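Local coordinates for protein transmembrane oligosaccharyl transferase (Archaeoglobus fulgidus, PDB 3WAJ) that is an archaeal membrane protein of the oligosaccharyl transferase STT3 family, with a helical transmembrane region of the GT-C clan and a bound zinc ion, at residues 77-89 / 264-276. Residues are numbered along the deposited sequence; the frame is centred on the assembly and turned at random.
Sequences GSYTHFGPFLVYL and FAFNYPGFSTIFY. With SO4 (sulfate ion), chain C.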
ATOM      1  N   GLY A  77       1.271  17.075   7.588  1.00 28.95           N
ATOM      2  CA  GLY A  77       1.684  16.045   8.524  1.00 30.95           C
ATOM      3  C   GLY A  77       0.579  15.015   8.685  1.00 33.40           C
ATOM      4  O   GLY A  77      -0.592  15.303   8.419  1.00 34.17           O
ATOM      5  N   SER A  78       0.944  13.814   9.122  1.00 30.97           N
ATOM      6  CA  SER A  78      -0.001  12.713   9.251  1.00 36.04           C
ATOM      7  C   SER A  78       0.097  12.079  10.637  1.00 41.10           C
ATOM      8  O   SER A  78       1.203  11.758  11.119  1.00 35.46           O
ATOM      9  CB  SER A  78       0.298  11.620   8.203  1.00 33.55           C
ATOM     10  OG  SER A  78      -0.452  11.778   7.017  1.00 46.34           O
ATOM     11  N   TYR A  79      -1.058  11.867  11.264  1.00 37.11           N
ATOM     12  CA  TYR A  79      -1.104  11.000  12.429  1.00 37.67           C
ATOM     13  C   TYR A  79      -0.738   9.605  11.972  1.00 35.35           C
ATOM     14  O   TYR A  79      -1.071   9.214  10.864  1.00 39.16           O
ATOM     15  CB  TYR A  79      -2.502  10.970  13.024  1.00 32.18           C
ATOM     16  CG  TYR A  79      -2.917  12.305  13.580  1.00 36.18           C
ATOM     17  CD1 TYR A  79      -2.656  12.636  14.900  1.00 33.64           C
ATOM     18  CD2 TYR A  79      -3.566  13.230  12.785  1.00 33.76           C
ATOM     19  CE1 TYR A  79      -3.031  13.848  15.406  1.00 32.39           C
ATOM     20  CE2 TYR A  79      -3.940  14.442  13.277  1.00 33.14           C
ATOM     21  CZ  TYR A  79      -3.675  14.747  14.590  1.00 32.78           C
ATOM     22  OH  TYR A  79      -4.052  15.974  15.084  1.00 30.61           O
ATOM     23  N   THR A  80      -0.073   8.853  12.836  1.00 30.08           N
ATOM     24  CA  THR A  80       0.432   7.539  12.472  1.00 30.67           C
ATOM     25  C   THR A  80      -0.480   6.463  13.031  1.00 38.24           C
ATOM     26  O   THR A  80      -0.513   6.247  14.250  1.00 39.26           O
ATOM     27  CB  THR A  80       1.864   7.326  13.032  1.00 29.45           C
ATOM     28  OG1 THR A  80       1.823   7.332  14.464  1.00 33.67           O
ATOM     29  CG2 THR A  80       2.768   8.445  12.607  1.00 35.13           C
ATOM     30  N   HIS A  81      -1.218   5.773  12.167  1.00 38.57           N
ATOM     31  CA  HIS A  81      -2.017   4.658  12.679  1.00 32.19           C
ATOM     32  C   HIS A  81      -1.211   3.379  12.881  1.00 32.92           C
ATOM     33  O   HIS A  81      -1.695   2.451  13.531  1.00 37.76           O
ATOM     34  CB  HIS A  81      -3.251   4.382  11.827  1.00 31.27           C
ATOM     35  CG  HIS A  81      -2.942   3.767  10.500  1.00 36.48           C
ATOM     36  ND1 HIS A  81      -2.585   4.519   9.403  1.00 42.59           N
ATOM     37  CD2 HIS A  81      -2.929   2.474  10.094  1.00 43.32           C
ATOM     38  CE1 HIS A  81      -2.357   3.717   8.379  1.00 49.18           C
ATOM     39  NE2 HIS A  81      -2.564   2.468   8.769  1.00 48.96           N
ATOM     40  N   PHE A  82       0.006   3.316  12.344  1.00 32.10           N
ATOM     41  CA  PHE A  82       0.821   2.097  12.493  1.00 37.06           C
ATOM     42  C   PHE A  82       1.086   1.812  13.956  1.00 40.37           C
ATOM     43  O   PHE A  82       1.555   2.683  14.690  1.00 40.20           O
ATOM     44  CB  PHE A  82       2.154   2.218  11.749  1.00 37.04           C
ATOM     45  CG  PHE A  82       2.055   1.952  10.279  1.00 35.42           C
ATOM     46  CD1 PHE A  82       0.811   1.926   9.636  1.00 33.61           C
ATOM     47  CD2 PHE A  82       3.201   1.703   9.533  1.00 36.79           C
ATOM     48  CE1 PHE A  82       0.720   1.681   8.252  1.00 35.79           C
ATOM     49  CE2 PHE A  82       3.123   1.450   8.153  1.00 35.34           C
ATOM     50  CZ  PHE A  82       1.881   1.439   7.513  1.00 31.98           C
ATOM     51  N   GLY A  83       0.780   0.592  14.374  1.00 46.62           N
ATOM     52  CA  GLY A  83       0.751   0.255  15.786  1.00 40.25           C
ATOM     53  C   GLY A  83       2.095   0.124  16.479  1.00 41.17           C
ATOM     54  O   GLY A  83       3.124  -0.115  15.835  1.00 41.36           O
ATOM     55  N   PRO A  84       2.086   0.266  17.816  1.00 43.19           N
ATOM     56  CA  PRO A  84       3.324   0.124  18.584  1.00 40.50           C
ATOM     57  C   PRO A  84       3.892  -1.289  18.592  1.00 40.03           C
ATOM     58  O   PRO A  84       5.105  -1.400  18.765  1.00 44.08           O
ATOM     59  CB  PRO A  84       2.921   0.554  20.005  1.00 46.28           C
ATOM     60  CG  PRO A  84       1.404   0.472  20.043  1.00 40.75           C
ATOM     61  CD  PRO A  84       0.964   0.762  18.639  1.00 40.78           C
ATOM     62  N   PHE A  85       3.088  -2.335  18.408  1.00 37.45           N
ATOM     63  CA  PHE A  85       3.675  -3.677  18.458  1.00 39.43           C
ATOM     64  C   PHE A  85       4.879  -3.837  17.526  1.00 40.75           C
ATOM     65  O   PHE A  85       5.981  -4.210  17.954  1.00 44.58           O
ATOM     66  CB  PHE A  85       2.675  -4.802  18.173  1.00 40.40           C
ATOM     67  CG  PHE A  85       3.350  -6.146  18.033  1.00 41.91           C
ATOM     68  CD1 PHE A  85       3.547  -6.714  16.785  1.00 33.18           C
ATOM     69  CD2 PHE A  85       3.855  -6.806  19.154  1.00 40.65           C
ATOM     70  CE1 PHE A  85       4.214  -7.933  16.648  1.00 39.20           C
ATOM     71  CE2 PHE A  85       4.516  -8.037  19.031  1.00 39.85           C
ATOM     72  CZ  PHE A  85       4.697  -8.603  17.774  1.00 40.31           C
ATOM     73  N   LEU A  86       4.669  -3.560  16.242  1.00 41.40           N
ATOM     74  CA  LEU A  86       5.723  -3.780  15.249  1.00 35.23           C
ATOM     75  C   LEU A  86       6.775  -2.694  15.360  1.00 34.95           C
ATOM     76  O   LEU A  86       7.956  -2.969  15.170  1.00 36.21           O
ATOM     77  CB  LEU A  86       5.151  -3.802  13.830  1.00 41.64           C
ATOM     78  CG  LEU A  86       5.676  -4.821  12.807  1.00 42.96           C
ATOM     79  CD1 LEU A  86       5.525  -4.287  11.368  1.00 24.58           C
ATOM     80  CD2 LEU A  86       7.102  -5.271  13.088  1.00 42.67           C
ATOM     81  N   VAL A  87       6.364  -1.459  15.654  1.00 36.81           N
ATOM     82  CA  VAL A  87       7.363  -0.413  15.841  1.00 37.86           C
ATOM     83  C   VAL A  87       8.336  -0.827  16.954  1.00 39.11           C
ATOM     84  O   VAL A  87       9.535  -0.823  16.746  1.00 40.97           O
ATOM     85  CB  VAL A  87       6.757   0.985  16.119  1.00 32.69           C
ATOM     86  CG1 VAL A  87       7.893   2.006  16.300  1.00 25.72           C
ATOM     87  CG2 VAL A  87       5.868   1.427  14.966  1.00 29.30           C
ATOM     88  N   TYR A  88       7.824  -1.221  18.117  1.00 38.87           N
ATOM     89  CA  TYR A  88       8.707  -1.638  19.193  1.00 36.31           C
ATOM     90  C   TYR A  88       9.429  -2.933  18.877  1.00 37.41           C
ATOM     91  O   TYR A  88      10.641  -2.987  19.048  1.00 46.49           O
ATOM     92  CB  TYR A  88       7.993  -1.660  20.557  1.00 41.90           C
ATOM     93  CG  TYR A  88       7.755  -0.264  21.089  1.00 46.04           C
ATOM     94  CD1 TYR A  88       8.783   0.459  21.677  1.00 50.30           C
ATOM     95  CD2 TYR A  88       6.524   0.354  20.949  1.00 41.44           C
ATOM     96  CE1 TYR A  88       8.576   1.754  22.144  1.00 47.81           C
ATOM     97  CE2 TYR A  88       6.306   1.638  21.412  1.00 43.14           C
ATOM     98  CZ  TYR A  88       7.334   2.333  22.011  1.00 45.96           C
ATOM     99  OH  TYR A  88       7.112   3.617  22.470  1.00 48.03           O
ATOM    100  N   LEU A  89       8.720  -3.961  18.401  1.00 37.61           N
ATOM    101  CA  LEU A  89       9.402  -5.202  17.979  1.00 40.54           C
ATOM    102  C   LEU A  89      10.623  -4.908  17.104  1.00 45.67           C
ATOM    103  O   LEU A  89      11.721  -5.428  17.355  1.00 51.61           O
ATOM    104  CB  LEU A  89       8.457  -6.166  17.250  1.00 43.50           C
ATOM    105  CG  LEU A  89       9.106  -7.486  16.790  1.00 43.93           C
ATOM    106  CD1 LEU A  89       9.804  -8.197  17.957  1.00 42.79           C
ATOM    107  CD2 LEU A  89       8.086  -8.426  16.155  1.00 34.71           C
ATOM    108  N   PHE A 264      -1.547   3.524  25.461  1.00 46.83           N
ATOM    109  CA  PHE A 264      -1.544   4.039  24.093  1.00 49.24           C
ATOM    110  C   PHE A 264      -2.868   4.683  23.698  1.00 47.80           C
ATOM    111  O   PHE A 264      -3.013   5.209  22.589  1.00 48.62           O
ATOM    112  CB  PHE A 264      -1.179   2.921  23.122  1.00 44.43           C
ATOM    113  CG  PHE A 264       0.028   2.136  23.546  1.00 44.15           C
ATOM    114  CD1 PHE A 264       1.304   2.523  23.139  1.00 42.35           C
ATOM    115  CD2 PHE A 264      -0.108   1.011  24.353  1.00 48.21           C
ATOM    116  CE1 PHE A 264       2.431   1.790  23.527  1.00 39.46           C
ATOM    117  CE2 PHE A 264       1.011   0.269  24.746  1.00 45.84           C
ATOM    118  CZ  PHE A 264       2.283   0.667  24.339  1.00 39.19           C
ATOM    119  N   ALA A 265      -3.812   4.665  24.631  1.00 36.19           N
ATOM    120  CA  ALA A 265      -5.181   5.088  24.364  1.00 38.48           C
ATOM    121  C   ALA A 265      -5.293   6.548  23.990  1.00 39.32           C
ATOM    122  O   ALA A 265      -6.269   6.951  23.379  1.00 44.49           O
ATOM    123  CB  ALA A 265      -6.096   4.773  25.574  1.00 37.86           C
ATOM    124  N   PHE A 266      -4.302   7.351  24.363  1.00 48.01           N
ATOM    125  CA  PHE A 266      -4.448   8.803  24.275  1.00 47.12           C
ATOM    126  C   PHE A 266      -3.478   9.476  23.317  1.00 52.39           C
ATOM    127  O   PHE A 266      -2.864  10.496  23.655  1.00 56.73           O
ATOM    128  CB  PHE A 266      -4.318   9.400  25.678  1.00 48.50           C
ATOM    129  CG  PHE A 266      -5.231   8.761  26.671  1.00 45.28           C
ATOM    130  CD1 PHE A 266      -6.572   9.113  26.718  1.00 42.11           C
ATOM    131  CD2 PHE A 266      -4.762   7.776  27.530  1.00 48.53           C
ATOM    132  CE1 PHE A 266      -7.432   8.507  27.625  1.00 47.01           C
ATOM    133  CE2 PHE A 266      -5.609   7.169  28.439  1.00 50.93           C
ATOM    134  CZ  PHE A 266      -6.949   7.534  28.486  1.00 48.58           C
ATOM    135  N   ASN A 267      -3.363   8.913  22.118  1.00 44.70           N
ATOM    136  CA  ASN A 267      -2.398   9.395  21.139  1.00 39.44           C
ATOM    137  C   ASN A 267      -3.083  10.007  19.932  1.00 45.49           C
ATOM    138  O   ASN A 267      -2.430  10.496  19.004  1.00 42.57           O
ATOM    139  CB  ASN A 267      -1.469   8.256  20.725  1.00 40.76           C
ATOM    140  CG  ASN A 267      -0.441   7.954  21.782  1.00 43.49           C
ATOM    141  OD1 ASN A 267       0.198   8.866  22.302  1.00 50.71           O
ATOM    142  ND2 ASN A 267      -0.289   6.682  22.128  1.00 38.63           N
ATOM    143  N   TYR A 268      -4.411   9.999  19.970  1.00 44.74           N
ATOM    144  CA  TYR A 268      -5.207  10.599  18.910  1.00 46.75           C
ATOM    145  C   TYR A 268      -6.303  11.483  19.501  1.00 49.28           C
ATOM    146  O   TYR A 268      -7.050  11.039  20.361  1.00 43.84           O
ATOM    147  CB  TYR A 268      -5.829   9.508  18.044  1.00 37.15           C
ATOM    148  CG  TYR A 268      -6.451  10.032  16.788  1.00 33.11           C
ATOM    149  CD1 TYR A 268      -7.822  10.168  16.677  1.00 39.69           C
ATOM    150  CD2 TYR A 268      -5.659  10.403  15.708  1.00 37.31           C
ATOM    151  CE1 TYR A 268      -8.403  10.651  15.517  1.00 37.97           C
ATOM    152  CE2 TYR A 268      -6.217  10.887  14.551  1.00 40.93           C
ATOM    153  CZ  TYR A 268      -7.596  11.011  14.458  1.00 43.95           C
ATOM    154  OH  TYR A 268      -8.165  11.487  13.297  1.00 47.97           O
ATOM    155  N   PRO A 269      -6.405  12.733  19.019  1.00 54.91           N
ATOM    156  CA  PRO A 269      -7.335  13.744  19.544  1.00 57.57           C
ATOM    157  C   PRO A 269      -8.768  13.517  19.078  1.00 60.09           C
ATOM    158  O   PRO A 269      -9.276  14.300  18.263  1.00 60.56           O
ATOM    159  CB  PRO A 269      -6.803  15.043  18.935  1.00 57.24           C
ATOM    160  CG  PRO A 269      -6.217  14.607  17.616  1.00 56.41           C
ATOM    161  CD  PRO A 269      -5.622  13.241  17.875  1.00 53.36           C
ATOM    162  N   GLY A 270      -9.406  12.469  19.592  1.00 57.42           N
ATOM    163  CA  GLY A 270     -10.749  12.112  19.167  1.00 55.80           C
ATOM    164  C   GLY A 270     -11.017  10.622  19.276  1.00 59.33           C
ATOM    165  O   GLY A 270     -10.219   9.878  19.844  1.00 63.53           O
ATOM    166  N   PHE A 271     -12.152  10.191  18.739  1.00 56.33           N
ATOM    167  CA  PHE A 271     -12.503   8.780  18.715  1.00 48.96           C
ATOM    168  C   PHE A 271     -12.264   8.204  17.337  1.00 46.12           C
ATOM    169  O   PHE A 271     -12.737   8.745  16.334  1.00 50.67           O
ATOM    170  CB  PHE A 271     -13.965   8.576  19.121  1.00 60.94           C
ATOM    171  CG  PHE A 271     -14.203   8.724  20.588  1.00 71.11           C
ATOM    172  CD1 PHE A 271     -13.180   8.475  21.491  1.00 76.14           C
ATOM    173  CD2 PHE A 271     -15.435   9.118  21.070  1.00 77.29           C
ATOM    174  CE1 PHE A 271     -13.384   8.610  22.859  1.00 76.07           C
ATOM    175  CE2 PHE A 271     -15.642   9.257  22.435  1.00 80.13           C
ATOM    176  CZ  PHE A 271     -14.615   9.003  23.329  1.00 75.73           C
ATOM    177  N   SER A 272     -11.533   7.094  17.283  1.00 43.01           N
ATOM    178  CA  SER A 272     -11.192   6.490  16.006  1.00 39.23           C
ATOM    179  C   SER A 272     -11.245   4.976  16.097  1.00 41.52           C
ATOM    180  O   SER A 272     -10.997   4.391  17.155  1.00 38.66           O
ATOM    181  CB  SER A 272      -9.785   6.930  15.584  1.00 38.81           C
ATOM    182  OG  SER A 272      -9.450   6.378  14.327  1.00 45.79           O
ATOM    183  N   THR A 273     -11.552   4.334  14.980  1.00 39.03           N
ATOM    184  CA  THR A 273     -11.474   2.882  14.919  1.00 43.69           C
ATOM    185  C   THR A 273     -10.130   2.405  14.347  1.00 46.05           C
ATOM    186  O   THR A 273      -9.890   1.201  14.286  1.00 51.81           O
ATOM    187  CB  THR A 273     -12.628   2.293  14.097  1.00 42.80           C
ATOM    188  OG1 THR A 273     -12.566   2.816  12.770  1.00 43.07           O
ATOM    189  CG2 THR A 273     -13.972   2.654  14.719  1.00 43.63           C
ATOM    190  N   ILE A 274      -9.265   3.335  13.926  1.00 36.73           N
ATOM    191  CA  ILE A 274      -7.963   2.950  13.349  1.00 41.38           C
ATOM    192  C   ILE A 274      -6.738   3.563  14.075  1.00 36.44           C
ATOM    193  O   ILE A 274      -5.800   2.854  14.442  1.00 41.68           O
ATOM    194  CB  ILE A 274      -7.920   3.150  11.787  1.00 47.04           C
ATOM    195  CG1 ILE A 274      -6.712   2.424  11.167  1.00 52.91           C
ATOM    196  CG2 ILE A 274      -7.944   4.629  11.407  1.00 35.60           C
ATOM    197  CD1 ILE A 274      -6.711   0.896  11.368  1.00 47.83           C
ATOM    198  N   PHE A 275      -6.772   4.866  14.312  1.00 32.36           N
ATOM    199  CA  PHE A 275      -5.775   5.531  15.146  1.00 30.70           C
ATOM    200  C   PHE A 275      -5.881   5.153  16.632  1.00 41.55           C
ATOM    201  O   PHE A 275      -6.921   4.656  17.093  1.00 42.08           O
ATOM    202  CB  PHE A 275      -5.893   7.043  14.973  1.00 28.33           C
ATOM    203  CG  PHE A 275      -5.656   7.508  13.554  1.00 32.89           C
ATOM    204  CD1 PHE A 275      -4.355   7.592  13.047  1.00 28.93           C
ATOM    205  CD2 PHE A 275      -6.725   7.841  12.718  1.00 30.74           C
ATOM    206  CE1 PHE A 275      -4.112   8.019  11.727  1.00 33.27           C
ATOM    207  CE2 PHE A 275      -6.494   8.268  11.392  1.00 31.81           C
ATOM    208  CZ  PHE A 275      -5.179   8.355  10.896  1.00 28.78           C
ATOM    209  N   TYR A 276      -4.809   5.396  17.384  1.00 44.46           N
ATOM    210  CA  TYR A 276      -4.750   4.965  18.782  1.00 42.38           C
ATOM    211  C   TYR A 276      -5.464   5.920  19.746  1.00 43.39           C
ATOM    212  O   TYR A 276      -4.883   6.874  20.267  1.00 43.59           O
ATOM    213  CB  TYR A 276      -3.309   4.597  19.182  1.00 35.97           C
ATOM    214  CG  TYR A 276      -2.975   3.256  18.587  1.00 36.76           C
ATOM    215  CD1 TYR A 276      -3.223   2.079  19.294  1.00 36.16           C
ATOM    216  CD2 TYR A 276      -2.518   3.151  17.276  1.00 34.68           C
ATOM    217  CE1 TYR A 276      -2.974   0.836  18.736  1.00 35.54           C
ATOM    218  CE2 TYR A 276      -2.269   1.909  16.702  1.00 35.04           C
ATOM    219  CZ  TYR A 276      -2.498   0.757  17.434  1.00 38.28           C
ATOM    220  OH  TYR A 276      -2.248  -0.473  16.865  1.00 38.40           O
TER
HETATM  221  S   SO4 C 902      -3.803  -0.734   7.233  1.00 53.58           S
HETATM  222  O1  SO4 C 902      -2.483  -0.108   7.087  1.00 50.57           O
HETATM  223  O2  SO4 C 902      -4.759   0.306   7.625  1.00 57.00           O
HETATM  224  O3  SO4 C 902      -4.186  -1.324   5.949  1.00 60.19           O
HETATM  225  O4  SO4 C 902      -3.811  -1.791   8.252  1.00 54.10           O
HETATM  226  O   HOH W   1      -2.711   6.931  16.009  1.00 40.76           O
HETATM  227  O   HOH W   2      -3.884   0.887  13.246  1.00 39.96           O
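With CG anti to the backbone N (chi1 -169°), Tyr268 sets its ring edge against the face of Tyr79, whose own CG lies anti to the carbonyl carbon. The result is a T-shaped pair with planes at 72°, in which CE2 of Tyr268 comes within 3.7 Å of CG of Tyr79. Pro269 adds its CD and CG near the phenol end of Tyr79, whose hydroxyl is hydrogen-bonded to Pro531 O. CE1 of Phe275 meets both Tyr79 CB and Tyr79 O, and the His81 imidazole turns an edge toward the Phe275 face in an offset edge-to-face pair. Pro84, in the first turn of helix 84-96, meets two rings on different sides through neighbouring carbons, with CG 4.0 Å from the centroid of Phe264 and CD 4.0 Å from that of Tyr276, each a CH-pi contact over a face. Tyr276 OH lies 3.3 Å from Gly83 CA and hydrogen-bonds to Val212 O. One water donates to Thr80 O and accepts from Tyr276 N, both at 2.9 Å. His81 NE2 donates almost straight (173°) to sulfate O1 at 3.1 Å; His162 and Arg426 also bind this ion, probably from the crystallisation liquor. The Phe82 side chain lies about 6 Å from the zinc ion, which Asp47, Asp161 and His163 bind. Mainly nonpolar contacts and water, with the carbonyls of Tyr79 and His81 at ring edges, thus probably hold the loop against 77-89.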